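Local coordinates for protein alpha-rhamnosidase (Dictyoglomus thermophilum, PDB 6I60) that is an alpha-L-rhamnosidase that probably hydrolyses terminal non-reducing alpha-L-rhamnose from alpha-L-rhamnosides and can be used to derhamnosylate natural flavonoids, at residues A[212-217]-A[230-235]; A[134-139]-A[193-198]; A[202-207]-A[245-250]; A[44-49]-A[339-344]; A[343-348]-A[458-463]. All blocks are in the same frame, centred on the assembly; numbering follows the deposited sequence.

Contact 1: residues A[212-217]-A[230-235]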
# COMPACT_ATOMS: atom_id res chain seq x y z
N GLY A 212 18.70 11.41 -4.34
CA GLY A 212 17.61 10.72 -3.68
C GLY A 212 17.96 9.30 -3.29
O GLY A 212 18.75 8.61 -3.93
N ASP A 213 17.34 8.85 -2.19
CA ASP A 213 17.36 7.45 -1.79
C ASP A 213 16.18 6.68 -2.36
O ASP A 213 15.93 5.55 -1.93
CB ASP A 213 17.36 7.34 -0.26
N ARG A 214 15.47 7.25 -3.32
CA ARG A 214 14.28 6.65 -3.91
C ARG A 214 14.49 6.45 -5.41
O ARG A 214 15.43 6.96 -6.01
CB ARG A 214 13.05 7.53 -3.66
CG ARG A 214 13.09 8.29 -2.35
CD ARG A 214 12.40 9.63 -2.46
NE ARG A 214 12.24 10.28 -1.17
CZ ARG A 214 11.18 11.01 -0.82
NH1 ARG A 214 10.18 11.17 -1.68
NH2 ARG A 214 11.11 11.56 0.38
N VAL A 215 13.58 5.67 -6.00
CA VAL A 215 13.58 5.40 -7.43
C VAL A 215 12.14 5.52 -7.94
O VAL A 215 11.18 5.46 -7.16
CB VAL A 215 14.15 4.00 -7.77
CG1 VAL A 215 15.66 3.98 -7.57
CG2 VAL A 215 13.48 2.93 -6.93
N LEU A 216 12.01 5.68 -9.25
CA LEU A 216 10.71 5.80 -9.91
C LEU A 216 9.85 6.88 -9.26
O LEU A 216 8.66 6.69 -8.99
CB LEU A 216 9.98 4.46 -9.93
CG LEU A 216 10.68 3.33 -10.70
CD1 LEU A 216 9.76 2.14 -10.86
CD2 LEU A 216 11.16 3.82 -12.06
N ASP A 217 10.47 8.03 -8.99
CA ASP A 217 9.96 9.27 -8.42
C ASP A 217 9.62 10.27 -9.52
O ASP A 217 10.35 10.36 -10.51
CB ASP A 217 10.99 9.89 -7.47
CG ASP A 217 10.36 10.64 -6.32
OD1 ASP A 217 9.55 10.03 -5.58
OD2 ASP A 217 10.66 11.84 -6.15
N THR A 230 8.96 16.41 -4.92
CA THR A 230 9.80 15.89 -3.84
C THR A 230 10.82 16.94 -3.43
O THR A 230 11.39 17.64 -4.28
CB THR A 230 10.51 14.60 -4.28
OG1 THR A 230 9.55 13.67 -4.80
CG2 THR A 230 11.25 13.97 -3.11
N VAL A 231 11.05 17.05 -2.12
CA VAL A 231 12.04 17.97 -1.56
C VAL A 231 13.19 17.15 -1.00
O VAL A 231 12.97 16.16 -0.28
CB VAL A 231 11.42 18.88 -0.49
CG1 VAL A 231 10.61 18.06 0.49
CG2 VAL A 231 12.52 19.64 0.25
N TYR A 232 14.41 17.56 -1.32
CA TYR A 232 15.61 16.86 -0.87
C TYR A 232 16.49 17.80 -0.06
O TYR A 232 16.48 19.02 -0.27
CB TYR A 232 16.40 16.31 -2.06
CG TYR A 232 15.72 15.17 -2.78
CD1 TYR A 232 15.64 13.91 -2.20
CD2 TYR A 232 15.15 15.35 -4.03
CE1 TYR A 232 15.02 12.86 -2.85
CE2 TYR A 232 14.53 14.31 -4.69
CZ TYR A 232 14.46 13.07 -4.10
OH TYR A 232 13.84 12.03 -4.76
N ASP A 233 17.25 17.22 0.86
CA ASP A 233 18.23 17.96 1.66
C ASP A 233 19.59 17.80 0.99
O ASP A 233 20.19 16.72 1.05
CB ASP A 233 18.25 17.45 3.10
CG ASP A 233 19.50 17.86 3.84
OD1 ASP A 233 19.89 19.05 3.77
OD2 ASP A 233 20.11 16.99 4.50
N VAL A 234 20.07 18.87 0.37
CA VAL A 234 21.33 18.82 -0.36
C VAL A 234 22.32 19.78 0.29
O VAL A 234 23.17 20.37 -0.39
CB VAL A 234 21.13 19.16 -1.85
CG1 VAL A 234 20.31 18.08 -2.52
CG2 VAL A 234 20.45 20.52 -1.99
N SER A 235 22.22 19.94 1.61
CA SER A 235 23.13 20.83 2.33
C SER A 235 24.58 20.39 2.14
O SER A 235 25.40 21.13 1.59
CB SER A 235 22.76 20.87 3.81
OG SER A 235 21.48 21.45 3.99

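Contact 2: residues A[134-139]-A[193-198]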
# COMPACT_ATOMS: atom_id res chain seq x y z
N THR A 134 11.10 17.05 14.91
CA THR A 134 11.23 18.09 13.90
C THR A 134 10.37 17.74 12.69
O THR A 134 10.31 16.58 12.29
CB THR A 134 12.70 18.25 13.48
OG1 THR A 134 13.41 19.00 14.47
CG2 THR A 134 12.83 18.96 12.13
N PHE A 135 9.70 18.75 12.14
CA PHE A 135 9.06 18.62 10.84
C PHE A 135 9.32 19.88 10.04
O PHE A 135 9.17 20.99 10.57
CB PHE A 135 7.55 18.34 10.96
CG PHE A 135 6.78 19.44 11.63
CD1 PHE A 135 6.70 19.51 13.01
CD2 PHE A 135 6.10 20.39 10.88
CE1 PHE A 135 5.98 20.52 13.63
CE2 PHE A 135 5.37 21.39 11.49
CZ PHE A 135 5.31 21.46 12.87
N GLU A 136 9.73 19.72 8.78
CA GLU A 136 10.06 20.84 7.91
C GLU A 136 8.99 20.99 6.84
O GLU A 136 8.59 20.00 6.21
CB GLU A 136 11.43 20.64 7.25
CG GLU A 136 11.73 21.65 6.15
CD GLU A 136 13.20 21.70 5.79
OE1 GLU A 136 14.01 21.03 6.46
OE2 GLU A 136 13.55 22.41 4.82
N THR A 137 8.52 22.21 6.63
CA THR A 137 7.54 22.48 5.60
C THR A 137 8.22 22.65 4.25
O THR A 137 9.34 23.17 4.16
CB THR A 137 6.74 23.74 5.94
OG1 THR A 137 7.63 24.81 6.27
CG2 THR A 137 5.81 23.48 7.12
N GLY A 138 7.54 22.22 3.21
CA GLY A 138 8.03 22.32 1.86
C GLY A 138 7.76 23.69 1.31
O GLY A 138 7.93 24.67 1.99
N LEU A 139 7.26 23.76 0.07
CA LEU A 139 6.98 25.04 -0.56
C LEU A 139 5.65 25.58 -0.16
O LEU A 139 5.38 26.72 -0.42
CB LEU A 139 7.04 24.94 -2.07
CG LEU A 139 8.46 25.09 -2.57
CD1 LEU A 139 8.48 25.81 -3.89
CD2 LEU A 139 9.26 25.88 -1.58
N ARG A 193 18.05 23.21 0.15
CA ARG A 193 16.87 22.41 -0.18
C ARG A 193 16.63 22.45 -1.68
O ARG A 193 16.98 23.42 -2.36
CB ARG A 193 15.63 22.91 0.56
CG ARG A 193 15.72 22.78 2.07
CD ARG A 193 15.81 21.32 2.48
NE ARG A 193 15.70 21.15 3.93
CZ ARG A 193 16.74 21.16 4.76
NH1 ARG A 193 17.97 21.32 4.29
NH2 ARG A 193 16.55 21.00 6.06
N VAL A 194 16.02 21.38 -2.18
CA VAL A 194 15.79 21.20 -3.61
C VAL A 194 14.38 20.65 -3.79
O VAL A 194 14.06 19.58 -3.25
CB VAL A 194 16.84 20.26 -4.25
CG1 VAL A 194 16.27 19.56 -5.46
CG2 VAL A 194 18.08 21.04 -4.63
N TYR A 195 13.54 21.38 -4.52
CA TYR A 195 12.13 21.03 -4.69
C TYR A 195 11.89 20.75 -6.17
O TYR A 195 11.70 21.68 -6.96
CB TYR A 195 11.22 22.15 -4.18
CG TYR A 195 11.61 22.69 -2.81
CD1 TYR A 195 12.62 23.63 -2.67
CD2 TYR A 195 10.95 22.27 -1.67
CE1 TYR A 195 12.97 24.13 -1.43
CE2 TYR A 195 11.29 22.76 -0.42
CZ TYR A 195 12.30 23.69 -0.31
OH TYR A 195 12.64 24.18 0.94
N ILE A 196 11.89 19.48 -6.54
CA ILE A 196 11.86 19.05 -7.94
C ILE A 196 10.60 18.23 -8.19
O ILE A 196 10.15 17.48 -7.32
CB ILE A 196 13.13 18.25 -8.30
CG1 ILE A 196 13.05 17.73 -9.74
CG2 ILE A 196 13.35 17.11 -7.31
CD1 ILE A 196 14.39 17.34 -10.32
N ALA A 197 10.03 18.40 -9.38
CA ALA A 197 8.94 17.55 -9.88
C ALA A 197 9.27 17.26 -11.35
O ALA A 197 8.93 18.03 -12.24
CB ALA A 197 7.59 18.22 -9.73
N GLY A 198 9.96 16.14 -11.58
CA GLY A 198 10.29 15.73 -12.92
C GLY A 198 9.30 14.73 -13.48
O GLY A 198 9.21 13.60 -12.98

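Contact 3: residues A[202-207]-A[245-250]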
# COMPACT_ATOMS: atom_id res chain seq x y z
N TYR A 202 12.27 11.07 -12.91
CA TYR A 202 13.46 11.90 -12.90
C TYR A 202 14.54 11.26 -12.03
O TYR A 202 14.28 10.37 -11.23
CB TYR A 202 13.16 13.32 -12.39
CG TYR A 202 12.92 13.40 -10.90
CD1 TYR A 202 11.65 13.22 -10.37
CD2 TYR A 202 13.97 13.67 -10.02
CE1 TYR A 202 11.43 13.30 -9.01
CE2 TYR A 202 13.76 13.74 -8.66
CZ TYR A 202 12.49 13.56 -8.16
OH TYR A 202 12.27 13.63 -6.80
N GLU A 203 15.77 11.75 -12.22
CA GLU A 203 16.89 11.42 -11.35
C GLU A 203 17.71 12.69 -11.16
O GLU A 203 18.08 13.35 -12.14
CB GLU A 203 17.76 10.30 -11.94
CG GLU A 203 17.42 8.92 -11.40
CD GLU A 203 18.45 7.87 -11.79
OE1 GLU A 203 19.16 8.07 -12.80
OE2 GLU A 203 18.54 6.84 -11.09
N LEU A 204 17.98 13.03 -9.90
CA LEU A 204 18.63 14.29 -9.56
C LEU A 204 20.09 14.07 -9.20
O LEU A 204 20.43 13.13 -8.47
CB LEU A 204 17.90 14.98 -8.41
CG LEU A 204 18.56 16.24 -7.85
CD1 LEU A 204 18.45 17.38 -8.85
CD2 LEU A 204 17.92 16.62 -6.53
N TYR A 205 20.96 14.95 -9.70
CA TYR A 205 22.38 14.92 -9.41
C TYR A 205 22.86 16.32 -9.05
O TYR A 205 22.40 17.31 -9.64
CB TYR A 205 23.19 14.39 -10.60
CG TYR A 205 22.95 12.93 -10.90
CD1 TYR A 205 23.70 11.94 -10.27
CD2 TYR A 205 21.98 12.54 -11.81
CE1 TYR A 205 23.49 10.60 -10.54
CE2 TYR A 205 21.76 11.20 -12.09
CZ TYR A 205 22.52 10.24 -11.45
OH TYR A 205 22.30 8.91 -11.72
N ILE A 206 23.77 16.40 -8.08
CA ILE A 206 24.36 17.67 -7.67
C ILE A 206 25.86 17.45 -7.50
O ILE A 206 26.28 16.66 -6.65
CB ILE A 206 23.76 18.22 -6.36
CG1 ILE A 206 22.38 18.82 -6.63
CG2 ILE A 206 24.68 19.25 -5.74
CD1 ILE A 206 21.84 19.66 -5.50
N ASN A 207 26.66 18.13 -8.33
CA ASN A 207 28.12 18.03 -8.30
C ASN A 207 28.59 16.59 -8.49
O ASN A 207 29.65 16.20 -7.99
CB ASN A 207 28.68 18.61 -7.00
CG ASN A 207 28.50 20.11 -6.90
OD1 ASN A 207 28.70 20.83 -7.87
ND2 ASN A 207 28.11 20.58 -5.72
N ILE A 245 24.18 21.03 -11.25
CA ILE A 245 23.05 20.17 -10.94
C ILE A 245 22.70 19.36 -12.18
O ILE A 245 22.91 19.80 -13.32
CB ILE A 245 21.83 20.98 -10.45
CG1 ILE A 245 21.61 22.20 -11.33
CG2 ILE A 245 22.03 21.43 -9.02
CD1 ILE A 245 20.70 21.95 -12.49
N GLY A 246 22.17 18.16 -11.96
CA GLY A 246 21.82 17.28 -13.06
C GLY A 246 20.47 16.61 -12.90
O GLY A 246 20.19 16.00 -11.87
N VAL A 247 19.62 16.73 -13.92
CA VAL A 247 18.30 16.11 -13.92
C VAL A 247 18.10 15.42 -15.27
O VAL A 247 18.20 16.06 -16.32
CB VAL A 247 17.18 17.12 -13.68
CG1 VAL A 247 15.83 16.41 -13.63
CG2 VAL A 247 17.42 17.90 -12.39
N ILE A 248 17.81 14.12 -15.23
CA ILE A 248 17.47 13.34 -16.42
C ILE A 248 16.01 12.91 -16.29
O ILE A 248 15.58 12.46 -15.23
CB ILE A 248 18.40 12.13 -16.59
CG1 ILE A 248 17.91 11.24 -17.74
CG2 ILE A 248 18.52 11.35 -15.30
CD1 ILE A 248 19.03 10.56 -18.49
N LEU A 249 15.25 13.07 -17.37
CA LEU A 249 13.81 12.85 -17.35
C LEU A 249 13.45 11.52 -18.00
O LEU A 249 13.99 11.15 -19.04
CB LEU A 249 13.08 13.98 -18.08
CG LEU A 249 13.03 15.33 -17.36
CD1 LEU A 249 12.11 16.28 -18.10
CD2 LEU A 249 12.59 15.16 -15.92
N GLY A 250 12.52 10.80 -17.37
CA GLY A 250 11.97 9.59 -17.93
C GLY A 250 10.50 9.75 -18.25
O GLY A 250 9.85 10.68 -17.76

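Contact 4: residues A[44-49]-A[339-344]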
# COMPACT_ATOMS: atom_id res chain seq x y z
N LEU A 44 10.25 15.61 5.94
CA LEU A 44 10.84 16.71 5.20
C LEU A 44 9.92 17.04 4.02
O LEU A 44 9.87 16.28 3.05
CB LEU A 44 12.25 16.36 4.72
CG LEU A 44 12.88 17.26 3.66
CD1 LEU A 44 13.01 18.68 4.17
CD2 LEU A 44 14.24 16.72 3.23
N GLY A 45 9.20 18.15 4.12
CA GLY A 45 8.33 18.59 3.05
C GLY A 45 6.86 18.55 3.38
O GLY A 45 6.03 18.23 2.52
N VAL A 46 6.52 18.88 4.62
CA VAL A 46 5.12 18.89 5.05
C VAL A 46 4.42 20.06 4.37
O VAL A 46 4.74 21.23 4.63
CB VAL A 46 5.01 18.98 6.58
CG1 VAL A 46 3.60 18.61 7.02
CG2 VAL A 46 6.03 18.06 7.24
N ASP A 47 3.47 19.76 3.48
CA ASP A 47 2.67 20.78 2.83
C ASP A 47 1.30 20.95 3.45
O ASP A 47 0.64 21.96 3.20
CB ASP A 47 2.52 20.47 1.34
CG ASP A 47 3.58 21.16 0.49
OD1 ASP A 47 3.50 21.07 -0.76
OD2 ASP A 47 4.48 21.80 1.07
N LYS A 48 0.85 19.98 4.25
CA LYS A 48 -0.42 20.11 4.96
C LYS A 48 -0.33 21.24 5.97
O LYS A 48 0.56 21.25 6.82
CB LYS A 48 -0.76 18.79 5.66
CG LYS A 48 -1.93 18.05 5.05
CD LYS A 48 -2.54 17.07 6.05
CE LYS A 48 -3.90 16.58 5.59
NZ LYS A 48 -3.85 15.96 4.24
N LYS A 49 -1.24 22.21 5.86
CA LYS A 49 -1.25 23.32 6.81
C LYS A 49 -1.57 22.85 8.22
O LYS A 49 -1.11 23.45 9.20
CB LYS A 49 -2.26 24.38 6.37
CG LYS A 49 -2.00 24.95 4.98
CD LYS A 49 -1.15 26.21 5.05
CE LYS A 49 -0.85 26.75 3.66
NZ LYS A 49 -2.07 27.28 2.99
N SER A 339 3.00 18.30 -1.90
CA SER A 339 4.03 17.44 -1.32
C SER A 339 3.39 16.59 -0.23
O SER A 339 3.24 17.04 0.91
CB SER A 339 5.19 18.26 -0.77
OG SER A 339 6.20 17.41 -0.25
N GLU A 340 3.02 15.36 -0.58
CA GLU A 340 2.44 14.43 0.37
C GLU A 340 3.53 13.62 1.05
O GLU A 340 4.54 13.26 0.42
CB GLU A 340 1.44 13.50 -0.32
CG GLU A 340 0.22 14.21 -0.89
CD GLU A 340 -1.02 13.35 -0.86
OE1 GLU A 340 -1.70 13.24 -1.90
OE2 GLU A 340 -1.31 12.77 0.21
N ILE A 341 3.33 13.32 2.33
CA ILE A 341 4.26 12.52 3.11
C ILE A 341 3.76 11.08 3.06
O ILE A 341 2.77 10.73 3.72
CB ILE A 341 4.40 13.03 4.54
CG1 ILE A 341 4.56 14.55 4.56
CG2 ILE A 341 5.57 12.36 5.24
CD1 ILE A 341 5.94 15.02 4.14
N TYR A 342 4.43 10.25 2.27
CA TYR A 342 4.05 8.86 2.10
C TYR A 342 5.29 8.08 1.69
O TYR A 342 6.24 8.66 1.17
CB TYR A 342 2.93 8.70 1.06
CG TYR A 342 3.37 8.86 -0.38
CD1 TYR A 342 4.00 10.02 -0.82
CD2 TYR A 342 3.13 7.86 -1.31
CE1 TYR A 342 4.40 10.17 -2.13
CE2 TYR A 342 3.52 8.00 -2.64
CZ TYR A 342 4.15 9.16 -3.04
OH TYR A 342 4.54 9.31 -4.35
N PRO A 343 5.31 6.77 1.95
CA PRO A 343 6.49 5.97 1.60
C PRO A 343 6.77 6.01 0.11
O PRO A 343 5.87 5.75 -0.71
CB PRO A 343 6.11 4.56 2.06
CG PRO A 343 5.08 4.78 3.12
CD PRO A 343 4.31 5.99 2.69
N PRO A 344 7.99 6.34 -0.29
CA PRO A 344 8.35 6.35 -1.71
C PRO A 344 8.78 4.97 -2.19
O PRO A 344 8.94 4.03 -1.41
CB PRO A 344 9.52 7.34 -1.75
CG PRO A 344 10.19 7.17 -0.42
CD PRO A 344 9.11 6.79 0.57

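Contact 5: residues A[343-348]-A[458-463]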
# COMPACT_ATOMS: atom_id res chain seq x y z
N PRO A 343 5.31 6.77 1.95
CA PRO A 343 6.49 5.97 1.60
C PRO A 343 6.77 6.01 0.11
O PRO A 343 5.87 5.75 -0.71
CB PRO A 343 6.11 4.56 2.06
CG PRO A 343 5.08 4.78 3.12
CD PRO A 343 4.31 5.99 2.69
N PRO A 344 7.99 6.34 -0.29
CA PRO A 344 8.35 6.35 -1.71
C PRO A 344 8.78 4.97 -2.19
O PRO A 344 8.94 4.03 -1.41
CB PRO A 344 9.52 7.34 -1.75
CG PRO A 344 10.19 7.17 -0.42
CD PRO A 344 9.11 6.79 0.57
N ILE A 345 8.98 4.88 -3.50
CA ILE A 345 9.47 3.65 -4.12
C ILE A 345 10.99 3.61 -3.96
O ILE A 345 11.69 4.58 -4.26
CB ILE A 345 9.06 3.59 -5.59
CG1 ILE A 345 7.54 3.56 -5.72
CG2 ILE A 345 9.69 2.38 -6.26
CD1 ILE A 345 7.02 4.25 -6.96
N ARG A 346 11.50 2.47 -3.49
CA ARG A 346 12.93 2.32 -3.24
C ARG A 346 13.39 0.95 -3.73
O ARG A 346 12.59 0.07 -4.05
CB ARG A 346 13.25 2.46 -1.74
CG ARG A 346 13.19 3.88 -1.22
CD ARG A 346 13.92 3.99 0.11
NE ARG A 346 13.08 4.60 1.14
CZ ARG A 346 13.18 5.87 1.52
NH1 ARG A 346 14.07 6.67 0.95
NH2 ARG A 346 12.38 6.34 2.46
N ILE A 347 14.71 0.79 -3.79
CA ILE A 347 15.32 -0.53 -3.93
C ILE A 347 15.36 -1.13 -2.53
O ILE A 347 16.25 -0.81 -1.73
CB ILE A 347 16.71 -0.46 -4.56
CG1 ILE A 347 16.63 0.12 -5.97
CG2 ILE A 347 17.36 -1.85 -4.59
CD1 ILE A 347 17.97 0.17 -6.69
N THR A 348 14.40 -1.99 -2.21
CA THR A 348 14.25 -2.49 -0.85
C THR A 348 15.17 -3.66 -0.53
O THR A 348 15.45 -3.89 0.65
CB THR A 348 12.80 -2.91 -0.60
OG1 THR A 348 12.51 -4.11 -1.34
CG2 THR A 348 11.84 -1.81 -1.04
N VAL A 458 12.08 -3.71 -6.18
CA VAL A 458 11.68 -2.31 -6.28
C VAL A 458 10.18 -2.21 -6.08
O VAL A 458 9.40 -2.82 -6.83
CB VAL A 458 12.08 -1.71 -7.64
CG1 VAL A 458 11.42 -0.35 -7.84
CG2 VAL A 458 13.59 -1.59 -7.75
N HIS A 459 9.76 -1.45 -5.07
CA HIS A 459 8.36 -1.18 -4.79
C HIS A 459 8.29 -0.09 -3.72
O HIS A 459 9.32 0.40 -3.24
CB HIS A 459 7.61 -2.44 -4.35
CG HIS A 459 8.24 -3.13 -3.17
ND1 HIS A 459 9.07 -4.22 -3.31
CD2 HIS A 459 8.15 -2.89 -1.84
CE1 HIS A 459 9.46 -4.62 -2.11
NE2 HIS A 459 8.92 -3.83 -1.21
N THR A 460 7.07 0.27 -3.34
CA THR A 460 6.84 1.25 -2.28
C THR A 460 7.43 0.74 -0.97
O THR A 460 6.95 -0.26 -0.41
CB THR A 460 5.35 1.54 -2.12
OG1 THR A 460 4.86 2.20 -3.29
CG2 THR A 460 5.10 2.42 -0.91
N ALA A 461 8.46 1.41 -0.47
CA ALA A 461 9.18 0.95 0.72
C ALA A 461 8.34 1.12 1.98
O ALA A 461 8.59 2.02 2.79
CB ALA A 461 10.50 1.70 0.86
N VAL A 462 7.35 0.25 2.16
CA VAL A 462 6.53 0.27 3.37
C VAL A 462 7.26 -0.48 4.48
O VAL A 462 8.02 -1.42 4.24
CB VAL A 462 5.14 -0.34 3.11
CG1 VAL A 462 4.33 0.56 2.18
CG2 VAL A 462 5.28 -1.73 2.52
N GLU A 463 7.02 -0.05 5.72
CA GLU A 463 7.56 -0.74 6.88
C GLU A 463 6.73 -1.97 7.21
O GLU A 463 5.56 -2.08 6.84
CB GLU A 463 7.60 0.19 8.09
CG GLU A 463 8.95 0.83 8.35
CD GLU A 463 8.85 2.03 9.28
OE1 GLU A 463 9.60 3.00 9.07
OE2 GLU A 463 8.02 1.99 10.21

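Contact 1: residues A[212-217]-A[230-235]
The polar part of this contact is a hydrogen bond in which T230 OG1 donates to D217 OD2 at 2.5 Å. The acceptor uses its syn lone pair, on the side of the other carboxylate oxygen. OD2 has a second hydrogen bond, to the hydroxyl of Y202, and that hydroxyl is also bonded to Y232 OH, so the carboxylate and two phenols form a connected buried group.

Packing makes up the rest, centred on the Y232 ring. G212 lies against one face, with its CA 3.5 Å from Y232 CE1, while T230 CG2 covers the rim of the opposite face. T230 CG2 also sits over a face of the R214 guanidinium, 3.3 Å from R214 NH1. This methyl stands anti to its own backbone N (OG1 chi1 -53°), which sends it to R214 and the hydroxyl to D217. R214 CD passes 3.6 Å from Y232 OH, and guanidinium and phenol planes stand 71° apart.

The loop 212-217 thus runs along strand 226-233, which bonds to strand 189-199. Y232 and T230 also lean on strand 201-206 through L204 and Y202, and V215 bonds through its backbone to I345 of strand 345-351.

Contact 2: residues A[134-139]-A[193-198]
Where the N-terminal immunoglobulin-like domain meets the rhamnosidase N-terminal domain, E136 and R193 approach from opposite directions and pair side-on in a two-pronged salt bridge. E136 leaves its strand with CG opposite the backbone N (chi1 170°) and an extended chain beyond, which carries the carboxylate across to strand 189-199. R193 NH2 donates to E136 OE1 at 2.6 Å, with the oxygen at the edge of the guanidinium, in its plane, and offering its syn lone pair. The second prong, R193 NE to E136 OE2, is weak and strongly bent. The carboxylate and guanidinium planes are 35° apart. Each ion has another partner: R191 bridges to E136 OE2, and D233 to R193 NH1, so two acids and two arginines alternate and their charges should largely offset one another.

Farther along, L139 and Y195 meet obliquely, aliphatic branch over aromatic face. G138 CA also comes near this ring, 4.0 Å from Y195 CE2. Y229 supports this end from strand 226-233, its hydroxyl bonded to L139 N and its side chain packed on Y195. The CH-pi contact is almost centred: L139 CD2 lies 3.8 Å from the Y195 ring centroid, only 6° off the ring normal.

Contact 3: residues A[202-207]-A[245-250]
Strands 202-206 and 245-250 form a regular antiparallel beta pair in the rhamnosidase N-terminal domain, E203 with I248 and Y205 with G246 being its hydrogen-bonded pairs. E203 N donates to I248 O at 3.1 Å, and I248 N returns a bond to E203 O at 3.2 Å, each donor lying in the carbonyl plane. Y205 and G246 exchange their N-H and C=O groups in the same reciprocal way. In the intervening non-hydrogen-bonded pairs the CA hydrogens face the carbonyls: V247 CA, for example, lies 3.3 Å from E203 O, an oxygen that already accepts from I248 N. The peptide groups turned outward are used as well. L204 bonds to I211, while I245, V247 and L249 bond to K181, F179 and P177 of strand 171-184.

On the face bearing E203 and I248, the buried carboxylate is satisfied beyond this pair, by salt bridges from OE2 to R210 and from OE1 to R430, the latter from the concanavalin-like region. Y205 OH adds a weak bond to E203 OE1. The end of strand 202-206 is tied by N207, whose OD1 accepts from A244 N and whose ND2 donates to N237 O.

The other face, bearing Y202, L204, V247 and L249, is largely apolar and packs toward strand 189-199 through V194 and I196. Its Y202 OH is hydrogen-bonded to D217 OD2 and to Y232 OH. L204, with CG opposite its backbone N (chi1 174°), meets V247 obliquely, CD1 against CG2 at 3.7 Å. Y202 CB rests 4.0 Å from L249 CD2. At the far end, I245 CG2 lies 3.6 Å from I206 CG1.

Contact 4: residues A[44-49]-A[339-344]
With chi1 at -178°, S339 holds OG opposite its backbone N and so presents the hydroxyl to the carbonyl of G45. The resulting hydrogen bond, S339 OG to G45 O, is 2.9 Å long, with the donor in the carbonyl plane on a lone pair. G45 has a positive phi (113°), a backbone shape suited to glycine. I341 sets CG1 beside its backbone N, and the chain turns again at chi2 to bring CD1 to 3.6 Å from G45 O. G45 O thus has the hydroxyl in its plane, while I341 CD1 lies above the peptide. That methyl also reaches V46, whose CG2 is 4.3 Å from I341 CD1.

D47, just past the strand, approaches S339, with D47 OD1 3.3 Å from S339 CB. Its buried carboxylate is anchored at both oxygens by outside donors, Y229 OH at OD1 and M140 N at OD2, which fixes its rotation.

The contact joins the immunoglobulin-like and rhamnosidase N-terminal domains. Strand 44-46 is outermost in the immunoglobulin-like sheet, beside strand 133-137, where the carbonyl of E136 accepts from the backbone N of G45 and of V46. Residues 339-344, of the second domain, lead from strand 336-338 to strand 345-351, and helix 524-535 lies alongside, touching K48 and Y342.

Contact 5: residues A[343-348]-A[458-463]
H459 and R346 form the hydrogen-bonded pair at the heart of this antiparallel contact: R346 N donates to H459 O at 3.0 Å, and the return bond from H459 N to R346 O is weak. A third bond, A461 N to P344 O, is 2.8 Å long and nearly straight at 163°.

Among the side chains, T348 CG2 sits over a face of the H459 imidazole, 3.9 Å from its centroid and 23° off the normal. H459 turns its ring to this methyl by placing CG between backbone N and carbonyl carbon (chi1 55°). V458 spreads its methyls over two isoleucines, CG1 lying 3.6 Å from I345 CG2 and CG2 lying 3.9 Å from I347 CG1. A461 CB touches the edge of the R346 guanidinium, while P344 CG covers a face of it, and P343 CB packs on T460 CG2 at 3.8 Å.

Farther out, S492 N bonds to T460 OG1, W375 backs V458 and I347, and L487 of helix 473-488 supports H459 and V462. Strand 345-351 is the outermost strand of a four-stranded antiparallel sheet, beside 453-458. Segment 458-463 turns a corner at 459, then makes an inverse gamma turn centred on A461, with V462 N bonded to T460 O, on the way to strand 466-470.

In the fold
Contacts 1 to 4 are buried, whereas contact 5, nearest the centre of the chain, is partly buried. Contacts 3 and 5 rest on antiparallel backbone pairing; contacts 1, 2 and 4 depend on side chains, through a carboxylate-hydroxyl network, a salt bridge and a serine-to-carbonyl bond respectively. Contacts 1 and 2 share a sheet through the neighbouring strands 226-233 and 189-199, against which contact 3 packs from the other layer. Contacts 2 and 4, with centres about 8 Å apart, both fasten the immunoglobulin-like domain, by its adjacent strands 133-137 and 44-46. P343 and P344 connect contact 4 to contact 5, which adjoins the loop of contact 1 through strand 345-351.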